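PDB 4TQJ: lectin 2 from Agrocybe aegerita, which binds sugars as a lectin, specifically recognising N-acetylglucosamine at the non-reducing end of glycans. Local coordinates for residues K58-I63 with W111-H116; A64-T69 with G146-G151; Y119-R124 with D130-G135. The protein carries 1 engineered substitution. All coordinates share one frame; numbering follows the deposited sequence.

In the fold
The three contacts lie in and between two successive blades of a beta-propeller. Contact 3 is the buried one: it pairs the strands 117-121 and 130-134 within one blade, through backbone hydrogen bonds, apolar packing and a salt bridge. Contacts 1 and 2 are partly buried and join that blade to the preceding one, whose strand 60-64 runs from K58-I63 into A64-T69. Contact 1 is a thin touch of one valine methyl beside a single shared water; contact 2 brings two turns together around a leucine and two waters, its centre about 21 Å from the centre of the chain, against about 14 Å for the other two. Contact 3 touches both: W111 packs on G133 and G135, and F150 on I131.

Contact 1 (K58-I63 with W111-H116); sequences KHVRLI and WRVEKH
V113 meets the residues that lead into strand 60-64 through a single methyl, CG2, which lies 4.0 Å from the carbonyl carbon C of K58. The same methyl comes within 4.1 Å of H59 O and, less closely, 4.5 Å of V60 CG2. With CG1 anti to the backbone N (chi1 164°), CG2 is the branch turned to this neighbour. A short beta-branched residue suits the place, since it fills the step between two backbones without a polar end to satisfy; V60 and V113 both also rest on R118.

The other side of the contact is looser and wetter. The bond from CA to CB of K58 points away from V113, and its ammonium makes a cation-pi contact with Y106; a water sits 2.7 Å from K58 O and 2.8 Å from W111 O. The loop itself is stiffened from within: R112 N points in the ring plane at H116 ND1, 2.8 Å away, while H116 NE2 bonds to E136, so the imidazole is held at both nitrogens. R112 O takes the N-H groups of both K115 and H116. Such a compact turn leading into strand 117-121, leaning on the first strand of the preceding blade, belongs to the blade-to-blade packing of a beta-propeller.

Contact 2 (A64-T69 with G146-G151); sequences ADTTGT and GGLNFG
An Asx turn carrying T66 and T67 faces a type I' beta turn carrying L148, where the edges of two neighbouring blades come together. L148 does most of the touching: its CD2 methyl lies 3.5 Å from T66 OG1 and 4.0 Å from T67 CG2. Its side chain runs beside that of T67, pointing the same way, but passes T66 at a slant. L148 also touches V86, which T67 shares, and V100. A branched apolar residue suits these apolar neighbours; its phi of 70° is that of a type I' turn. T66 turns OG1 to the leucine, a hydroxyl already hydrogen-bonded elsewhere, whereas T67 offers its methyl CG2. F150 adds a looser touch, with T66 CB lying near the plane of its ring, 4.4 Å from CZ.

In the propeller, A64-T69 runs from the end of strand 60-64 into the turn before strand 73-77, and G146-G151 belongs to the turn between strands 139-142 and 154-157 of the next blade. Two waters join these turns. One donates to T66 O at 2.7 Å and accepts from L148 N; T66 O also receives N144 ND2. The other donates to T67 O at 2.6 Å and accepts from G147 N at 3.1 Å. On the threonine side the shape is set by D65, whose OD1 accepts from T67 N and, at 2.8 Å, from G68 N, both approaching above the same face of the carboxylate. With phi at 99°, G68 follows a path on which any side chain would press against the carbonyl O of T67.

Contact 3 (Y119-R124 with D130-G135); sequences YLADIR and DIIGFG
D130 and R124 meet at the hairpin end of strands 117-121 and 130-134, and the aspartate can be traced outward atom by atom. Its CB lies 3.5 Å from A121 O, the acceptor of the backbone N-H of D130. With chi1 at -70°, CG lies beside the backbone N, and the carboxylate is turned to the arginine. OD2 receives R124 NE at 2.7 Å through its syn lone pair, in an almost straight bond (177°), and has I123 CG1 as an apolar neighbour at 3.6 Å. OD1 receives R124 NH2 at 2.9 Å and also N144 N, from the loop after strand 139-142. The guanidinium thus grips side-on, its plane only 20° from that of the carboxylate.

Beyond this pair the strands run antiparallel. Y119 and I132 exchange two backbone hydrogen bonds, the bond from Y119 N to I132 O being 2.8 Å long. L120 and I131 lie side by side, CD2 to CG1 3.9 Å apart, on the face turned to V75 and F77 of the preceding blade. On the opposite face Y119 CE2 approaches F134 CE2 to 3.7 Å, the rings obliquely set, while Y119 OH bonds to R174 O. D130, buried and met by two arginine nitrogens and N144 N, is probably ionised, its charge balanced by R124 at the hairpin end of the strands.

Contact 1 (K58-I63 with W111-H116)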
loop_
_atom_site.group_PDB
_atom_site.type_symbol
_atom_site.label_atom_id
_atom_site.label_comp_id
_atom_site.label_asym_id
_atom_site.label_seq_id
_atom_site.Cartn_x
_atom_site.Cartn_y
_atom_site.Cartn_z
ATOM N N LYS A 58 30.357 5.083 -8.907
ATOM C CA LYS A 58 30.862 3.732 -8.674
ATOM C C LYS A 58 29.794 2.713 -8.287
ATOM O O LYS A 58 30.017 1.514 -8.402
ATOM C CB LYS A 58 31.935 3.739 -7.577
ATOM C CG LYS A 58 33.187 4.525 -7.925
ATOM C CD LYS A 58 34.204 4.507 -6.773
ATOM C CE LYS A 58 34.544 3.085 -6.337
ATOM N NZ LYS A 58 35.788 3.013 -5.507
ATOM N N HIS A 59 28.646 3.189 -7.814
ATOM C CA HIS A 59 27.650 2.297 -7.249
ATOM C C HIS A 59 26.277 2.468 -7.878
ATOM O O HIS A 59 25.988 3.486 -8.502
ATOM C CB HIS A 59 27.570 2.485 -5.736
ATOM C CG HIS A 59 28.906 2.514 -5.069
ATOM N ND1 HIS A 59 29.402 3.638 -4.440
ATOM C CD2 HIS A 59 29.867 1.566 -4.952
ATOM C CE1 HIS A 59 30.603 3.378 -3.959
ATOM N NE2 HIS A 59 30.910 2.126 -4.254
ATOM N N VAL A 60 25.445 1.453 -7.684
ATOM C CA VAL A 60 24.089 1.408 -8.204
ATOM C C VAL A 60 23.133 1.247 -7.027
ATOM O O VAL A 60 23.320 0.359 -6.177
ATOM C CB VAL A 60 23.936 0.227 -9.205
ATOM C CG1 VAL A 60 22.493 0.044 -9.636
ATOM C CG2 VAL A 60 24.817 0.464 -10.411
ATOM N N ARG A 61 22.119 2.107 -6.959
ATOM C CA ARG A 61 21.163 2.056 -5.850
ATOM C C ARG A 61 19.708 2.000 -6.327
ATOM O O ARG A 61 19.242 2.902 -7.033
ATOM C CB ARG A 61 21.394 3.247 -4.914
ATOM C CG ARG A 61 22.638 3.087 -4.038
ATOM C CD ARG A 61 23.056 4.403 -3.398
ATOM N NE ARG A 61 23.712 5.297 -4.358
ATOM C CZ ARG A 61 24.134 6.522 -4.067
ATOM N NH1 ARG A 61 23.971 6.998 -2.837
ATOM N NH2 ARG A 61 24.711 7.268 -5.002
ATOM N N LEU A 62 18.999 0.937 -5.931
ATOM C CA LEU A 62 17.678 0.641 -6.471
ATOM C C LEU A 62 16.688 0.200 -5.389
ATOM O O LEU A 62 17.041 0.135 -4.216
ATOM C CB LEU A 62 17.784 -0.446 -7.548
ATOM C CG LEU A 62 18.698 -0.160 -8.759
ATOM C CD1 LEU A 62 18.940 -1.425 -9.562
ATOM C CD2 LEU A 62 18.146 0.955 -9.643
ATOM N N ILE A 63 15.452 -0.080 -5.803
ATOM C CA ILE A 63 14.424 -0.655 -4.940
ATOM C C ILE A 63 13.840 -1.863 -5.644
ATOM O O ILE A 63 13.476 -1.781 -6.820
ATOM C CB ILE A 63 13.257 0.316 -4.697
ATOM C CG1 ILE A 63 13.736 1.582 -4.004
ATOM C CG2 ILE A 63 12.175 -0.356 -3.852
ATOM C CD1 ILE A 63 13.659 1.479 -2.498
ATOM N N TRP A 111 32.877 -4.462 -11.854
ATOM C CA TRP A 111 31.745 -3.793 -12.494
ATOM C C TRP A 111 31.945 -2.293 -12.500
ATOM O O TRP A 111 32.389 -1.720 -11.507
ATOM C CB TRP A 111 30.439 -4.174 -11.791
ATOM C CG TRP A 111 30.097 -5.603 -11.991
ATOM C CD1 TRP A 111 30.662 -6.670 -11.363
ATOM C CD2 TRP A 111 29.119 -6.137 -12.897
ATOM N NE1 TRP A 111 30.099 -7.842 -11.816
ATOM C CE2 TRP A 111 29.148 -7.541 -12.758
ATOM C CE3 TRP A 111 28.222 -5.565 -13.808
ATOM C CZ2 TRP A 111 28.314 -8.384 -13.498
ATOM C CZ3 TRP A 111 27.391 -6.401 -14.540
ATOM C CH2 TRP A 111 27.446 -7.795 -14.384
ATOM N N ARG A 112 31.615 -1.661 -13.623
ATOM C CA ARG A 112 31.785 -0.222 -13.808
ATOM C C ARG A 112 30.504 0.430 -14.341
ATOM O O ARG A 112 29.896 -0.063 -15.291
ATOM C CB ARG A 112 32.914 0.055 -14.805
ATOM C CG ARG A 112 34.311 -0.395 -14.350
ATOM C CD ARG A 112 34.811 0.480 -13.206
ATOM N NE ARG A 112 36.095 0.036 -12.675
ATOM C CZ ARG A 112 36.240 -0.917 -11.761
ATOM N NH1 ARG A 112 35.180 -1.544 -11.276
ATOM N NH2 ARG A 112 37.455 -1.250 -11.335
ATOM N N VAL A 113 30.110 1.548 -13.739
ATOM C CA VAL A 113 28.951 2.305 -14.207
ATOM C C VAL A 113 29.140 2.760 -15.663
ATOM O O VAL A 113 28.163 2.921 -16.408
ATOM C CB VAL A 113 28.687 3.521 -13.278
ATOM C CG1 VAL A 113 27.764 4.537 -13.933
ATOM C CG2 VAL A 113 28.135 3.049 -11.944
ATOM N N GLU A 114 30.396 2.944 -16.073
ATOM C CA GLU A 114 30.716 3.392 -17.439
ATOM C C GLU A 114 30.642 2.295 -18.515
ATOM O O GLU A 114 30.695 2.587 -19.714
ATOM C CB GLU A 114 32.123 4.001 -17.474
ATOM C CG GLU A 114 32.344 5.142 -16.488
ATOM C CD GLU A 114 32.815 4.676 -15.108
ATOM O OE1 GLU A 114 32.834 3.453 -14.831
ATOM O OE2 GLU A 114 33.178 5.550 -14.288
ATOM N N LYS A 115 30.553 1.038 -18.094
ATOM C CA LYS A 115 30.640 -0.083 -19.030
ATOM C C LYS A 115 29.458 -1.051 -18.914
ATOM O O LYS A 115 29.057 -1.679 -19.892
ATOM C CB LYS A 115 31.944 -0.860 -18.803
ATOM C CG LYS A 115 33.207 0.012 -18.787
ATOM C CD LYS A 115 34.460 -0.828 -18.521
ATOM C CE LYS A 115 34.757 -1.772 -19.677
ATOM N NZ LYS A 115 36.001 -2.606 -19.474
ATOM N N HIS A 116 28.908 -1.169 -17.710
ATOM C CA HIS A 116 27.939 -2.211 -17.421
ATOM C C HIS A 116 26.590 -1.680 -16.931
ATOM O O HIS A 116 26.473 -0.533 -16.489
ATOM C CB HIS A 116 28.528 -3.174 -16.391
ATOM C CG HIS A 116 29.947 -3.556 -16.673
ATOM N ND1 HIS A 116 30.994 -3.182 -15.860
ATOM C CD2 HIS A 116 30.491 -4.266 -17.688
ATOM C CE1 HIS A 116 32.124 -3.651 -16.357
ATOM N NE2 HIS A 116 31.845 -4.313 -17.465
HETATM O O HOH W 1 30.491 0.189 -10.750
#

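Contact 2 (A64-T69 with G146-G151)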
loop_
_atom_site.group_PDB
_atom_site.type_symbol
_atom_site.label_atom_id
_atom_site.label_comp_id
_atom_site.label_asym_id
_atom_site.label_seq_id
_atom_site.Cartn_x
_atom_site.Cartn_y
_atom_site.Cartn_z
ATOM N N ALA A 64 13.775 -2.996 -4.954
ATOM C CA ALA A 64 13.091 -4.162 -5.505
ATOM C C ALA A 64 12.650 -5.112 -4.404
ATOM O O ALA A 64 13.166 -5.065 -3.286
ATOM C CB ALA A 64 13.980 -4.879 -6.514
ATOM N N ASP A 65 11.692 -5.971 -4.718
ATOM C CA ASP A 65 11.245 -6.958 -3.751
ATOM C C ASP A 65 12.177 -8.158 -3.829
ATOM O O ASP A 65 12.050 -9.001 -4.720
ATOM C CB ASP A 65 9.792 -7.377 -4.012
ATOM C CG ASP A 65 9.274 -8.360 -2.960
ATOM O OD1 ASP A 65 10.019 -8.635 -2.008
ATOM O OD2 ASP A 65 8.130 -8.842 -3.076
ATOM N N THR A 66 13.131 -8.213 -2.909
ATOM C CA THR A 66 14.099 -9.297 -2.875
ATOM C C THR A 66 13.684 -10.457 -1.974
ATOM O O THR A 66 14.389 -11.457 -1.899
ATOM C CB THR A 66 15.474 -8.807 -2.401
ATOM O OG1 THR A 66 15.390 -8.434 -1.022
ATOM C CG2 THR A 66 15.935 -7.612 -3.231
ATOM N N THR A 67 12.554 -10.338 -1.294
ATOM C CA THR A 67 12.171 -11.380 -0.340
ATOM C C THR A 67 10.886 -12.092 -0.726
ATOM O O THR A 67 10.642 -13.208 -0.291
ATOM C CB THR A 67 12.022 -10.831 1.088
ATOM O OG1 THR A 67 10.970 -9.854 1.130
ATOM C CG2 THR A 67 13.331 -10.213 1.566
ATOM N N GLY A 68 10.059 -11.435 -1.529
ATOM C CA GLY A 68 8.838 -12.041 -2.014
ATOM C C GLY A 68 7.610 -11.631 -1.226
ATOM O O GLY A 68 6.519 -12.149 -1.461
ATOM N N THR A 69 7.780 -10.697 -0.296
ATOM C CA THR A 69 6.669 -10.211 0.523
ATOM C C THR A 69 5.742 -9.258 -0.222
ATOM O O THR A 69 4.610 -9.018 0.199
ATOM C CB THR A 69 7.180 -9.454 1.753
ATOM O OG1 THR A 69 7.937 -8.315 1.324
ATOM C CG2 THR A 69 8.064 -10.350 2.594
ATOM N N GLY A 146 15.548 -17.198 -2.247
ATOM C CA GLY A 146 14.835 -17.055 -0.994
ATOM C C GLY A 146 15.732 -16.796 0.204
ATOM O O GLY A 146 16.867 -17.286 0.269
ATOM N N GLY A 147 15.213 -16.022 1.154
ATOM C CA GLY A 147 15.906 -15.746 2.405
ATOM C C GLY A 147 17.185 -14.958 2.217
ATOM O O GLY A 147 18.082 -15.002 3.066
ATOM N N LEU A 148 17.268 -14.237 1.098
ATOM C CA LEU A 148 18.450 -13.454 0.756
ATOM C C LEU A 148 19.647 -14.334 0.393
ATOM O O LEU A 148 20.791 -13.882 0.413
ATOM C CB LEU A 148 18.811 -12.453 1.861
ATOM C CG LEU A 148 17.796 -11.344 2.193
ATOM C CD1 LEU A 148 18.415 -10.322 3.136
ATOM C CD2 LEU A 148 17.268 -10.640 0.952
ATOM N N ASN A 149 19.378 -15.592 0.059
ATOM C CA ASN A 149 20.400 -16.443 -0.525
ATOM C C ASN A 149 20.333 -16.316 -2.035
ATOM O O ASN A 149 19.313 -16.621 -2.650
ATOM C CB ASN A 149 20.221 -17.910 -0.108
ATOM C CG ASN A 149 20.326 -18.105 1.390
ATOM O OD1 ASN A 149 19.320 -18.277 2.082
ATOM N ND2 ASN A 149 21.544 -18.056 1.901
ATOM N N PHE A 150 21.421 -15.839 -2.623
ATOM C CA PHE A 150 21.495 -15.679 -4.060
ATOM C C PHE A 150 22.445 -16.707 -4.662
ATOM O O PHE A 150 23.586 -16.848 -4.224
ATOM C CB PHE A 150 21.922 -14.250 -4.409
ATOM C CG PHE A 150 20.830 -13.235 -4.217
ATOM C CD1 PHE A 150 20.021 -12.861 -5.277
ATOM C CD2 PHE A 150 20.591 -12.680 -2.967
ATOM C CE1 PHE A 150 19.012 -11.937 -5.096
ATOM C CE2 PHE A 150 19.580 -11.754 -2.782
ATOM C CZ PHE A 150 18.789 -11.386 -3.843
ATOM N N GLY A 151 21.956 -17.435 -5.657
ATOM C CA GLY A 151 22.772 -18.397 -6.371
ATOM C C GLY A 151 24.045 -17.787 -6.928
ATOM O O GLY A 151 24.247 -16.573 -6.854
HETATM O O HOH W 2 15.465 -13.789 -0.919
HETATM O O HOH W 3 12.443 -14.644 0.977
#

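Contact 3 (Y119-R124 with D130-G135)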
loop_
_atom_site.group_PDB
_atom_site.type_symbol
_atom_site.label_atom_id
_atom_site.label_comp_id
_atom_site.label_asym_id
_atom_site.label_seq_id
_atom_site.Cartn_x
_atom_site.Cartn_y
_atom_site.Cartn_z
ATOM N N TYR A 119 20.580 -4.619 -13.112
ATOM C CA TYR A 119 19.138 -4.503 -12.892
ATOM C C TYR A 119 18.680 -5.530 -11.874
ATOM O O TYR A 119 19.368 -6.522 -11.626
ATOM C CB TYR A 119 18.376 -4.811 -14.176
ATOM C CG TYR A 119 18.562 -3.852 -15.335
ATOM C CD1 TYR A 119 18.669 -2.484 -15.138
ATOM C CD2 TYR A 119 18.591 -4.327 -16.640
ATOM C CE1 TYR A 119 18.826 -1.613 -16.225
ATOM C CE2 TYR A 119 18.738 -3.474 -17.716
ATOM C CZ TYR A 119 18.861 -2.124 -17.509
ATOM O OH TYR A 119 18.988 -1.282 -18.595
ATOM N N LEU A 120 17.502 -5.299 -11.311
ATOM C CA LEU A 120 16.827 -6.282 -10.468
ATOM C C LEU A 120 15.483 -6.602 -11.090
ATOM O O LEU A 120 14.700 -5.698 -11.373
ATOM C CB LEU A 120 16.615 -5.721 -9.065
ATOM C CG LEU A 120 17.919 -5.410 -8.339
ATOM C CD1 LEU A 120 17.709 -4.392 -7.215
ATOM C CD2 LEU A 120 18.565 -6.695 -7.840
ATOM N N ALA A 121 15.212 -7.885 -11.299
ATOM C CA ALA A 121 14.008 -8.290 -12.019
ATOM C C ALA A 121 13.613 -9.738 -11.726
ATOM O O ALA A 121 14.464 -10.611 -11.597
ATOM C CB ALA A 121 14.211 -8.095 -13.525
ATOM N N ASP A 122 12.310 -9.975 -11.644
ATOM C CA ASP A 122 11.760 -11.312 -11.444
ATOM C C ASP A 122 11.683 -12.042 -12.777
ATOM O O ASP A 122 10.604 -12.278 -13.302
ATOM C CB ASP A 122 10.372 -11.202 -10.821
ATOM C CG ASP A 122 9.761 -12.556 -10.483
ATOM O OD1 ASP A 122 10.468 -13.587 -10.548
ATOM O OD2 ASP A 122 8.563 -12.569 -10.137
ATOM N N ILE A 123 12.839 -12.385 -13.327
ATOM C CA ILE A 123 12.896 -12.983 -14.658
ATOM C C ILE A 123 12.362 -14.412 -14.693
ATOM O O ILE A 123 12.094 -14.949 -15.769
ATOM C CB ILE A 123 14.317 -12.941 -15.226
ATOM C CG1 ILE A 123 15.316 -13.409 -14.185
ATOM C CG2 ILE A 123 14.697 -11.513 -15.640
ATOM C CD1 ILE A 123 16.735 -13.161 -14.603
ATOM N N ARG A 124 12.198 -15.024 -13.524
ATOM C CA ARG A 124 11.673 -16.394 -13.449
ATOM C C ARG A 124 10.217 -16.447 -12.993
ATOM O O ARG A 124 9.640 -17.526 -12.846
ATOM C CB ARG A 124 12.559 -17.263 -12.551
ATOM C CG ARG A 124 13.933 -17.570 -13.160
ATOM C CD ARG A 124 14.838 -18.355 -12.202
ATOM N NE ARG A 124 15.130 -17.590 -10.996
ATOM C CZ ARG A 124 14.907 -18.023 -9.757
ATOM N NH1 ARG A 124 14.401 -19.238 -9.547
ATOM N NH2 ARG A 124 15.195 -17.240 -8.726
ATOM N N ASP A 130 15.535 -11.484 -9.165
ATOM C CA ASP A 130 16.890 -11.957 -9.430
ATOM C C ASP A 130 17.808 -10.774 -9.733
ATOM O O ASP A 130 17.350 -9.669 -10.045
ATOM C CB ASP A 130 16.910 -12.921 -10.626
ATOM C CG ASP A 130 16.240 -14.251 -10.328
ATOM O OD1 ASP A 130 15.689 -14.399 -9.219
ATOM O OD2 ASP A 130 16.245 -15.140 -11.218
ATOM N N ILE A 131 19.109 -11.010 -9.656
ATOM C CA ILE A 131 20.072 -10.011 -10.055
ATOM C C ILE A 131 20.471 -10.314 -11.485
ATOM O O ILE A 131 20.873 -11.439 -11.809
ATOM C CB ILE A 131 21.319 -10.047 -9.176
ATOM C CG1 ILE A 131 20.948 -9.801 -7.714
ATOM C CG2 ILE A 131 22.320 -9.019 -9.658
ATOM C CD1 ILE A 131 22.081 -10.107 -6.757
ATOM N N ILE A 132 20.316 -9.325 -12.355
ATOM C CA ILE A 132 20.731 -9.493 -13.737
ATOM C C ILE A 132 21.646 -8.356 -14.139
ATOM O O ILE A 132 21.293 -7.184 -14.035
ATOM C CB ILE A 132 19.514 -9.649 -14.696
ATOM C CG1 ILE A 132 19.955 -9.673 -16.162
ATOM C CG2 ILE A 132 18.482 -8.575 -14.471
ATOM C CD1 ILE A 132 18.867 -10.260 -17.066
ATOM N N GLY A 133 22.846 -8.705 -14.579
ATOM C CA GLY A 133 23.816 -7.692 -14.938
ATOM C C GLY A 133 24.335 -7.883 -16.340
ATOM O O GLY A 133 24.640 -8.996 -16.750
ATOM N N PHE A 134 24.419 -6.789 -17.081
ATOM C CA PHE A 134 24.995 -6.820 -18.420
ATOM C C PHE A 134 26.468 -6.485 -18.274
ATOM O O PHE A 134 26.847 -5.317 -18.244
ATOM C CB PHE A 134 24.280 -5.826 -19.337
ATOM C CG PHE A 134 22.875 -6.255 -19.721
ATOM C CD1 PHE A 134 22.651 -6.988 -20.881
ATOM C CD2 PHE A 134 21.785 -5.940 -18.916
ATOM C CE1 PHE A 134 21.359 -7.400 -21.238
ATOM C CE2 PHE A 134 20.487 -6.348 -19.270
ATOM C CZ PHE A 134 20.277 -7.069 -20.425
ATOM N N GLY A 135 27.288 -7.526 -18.158
ATOM C CA GLY A 135 28.690 -7.357 -17.825
ATOM C C GLY A 135 29.649 -7.457 -18.999
ATOM O O GLY A 135 29.318 -7.080 -20.124
#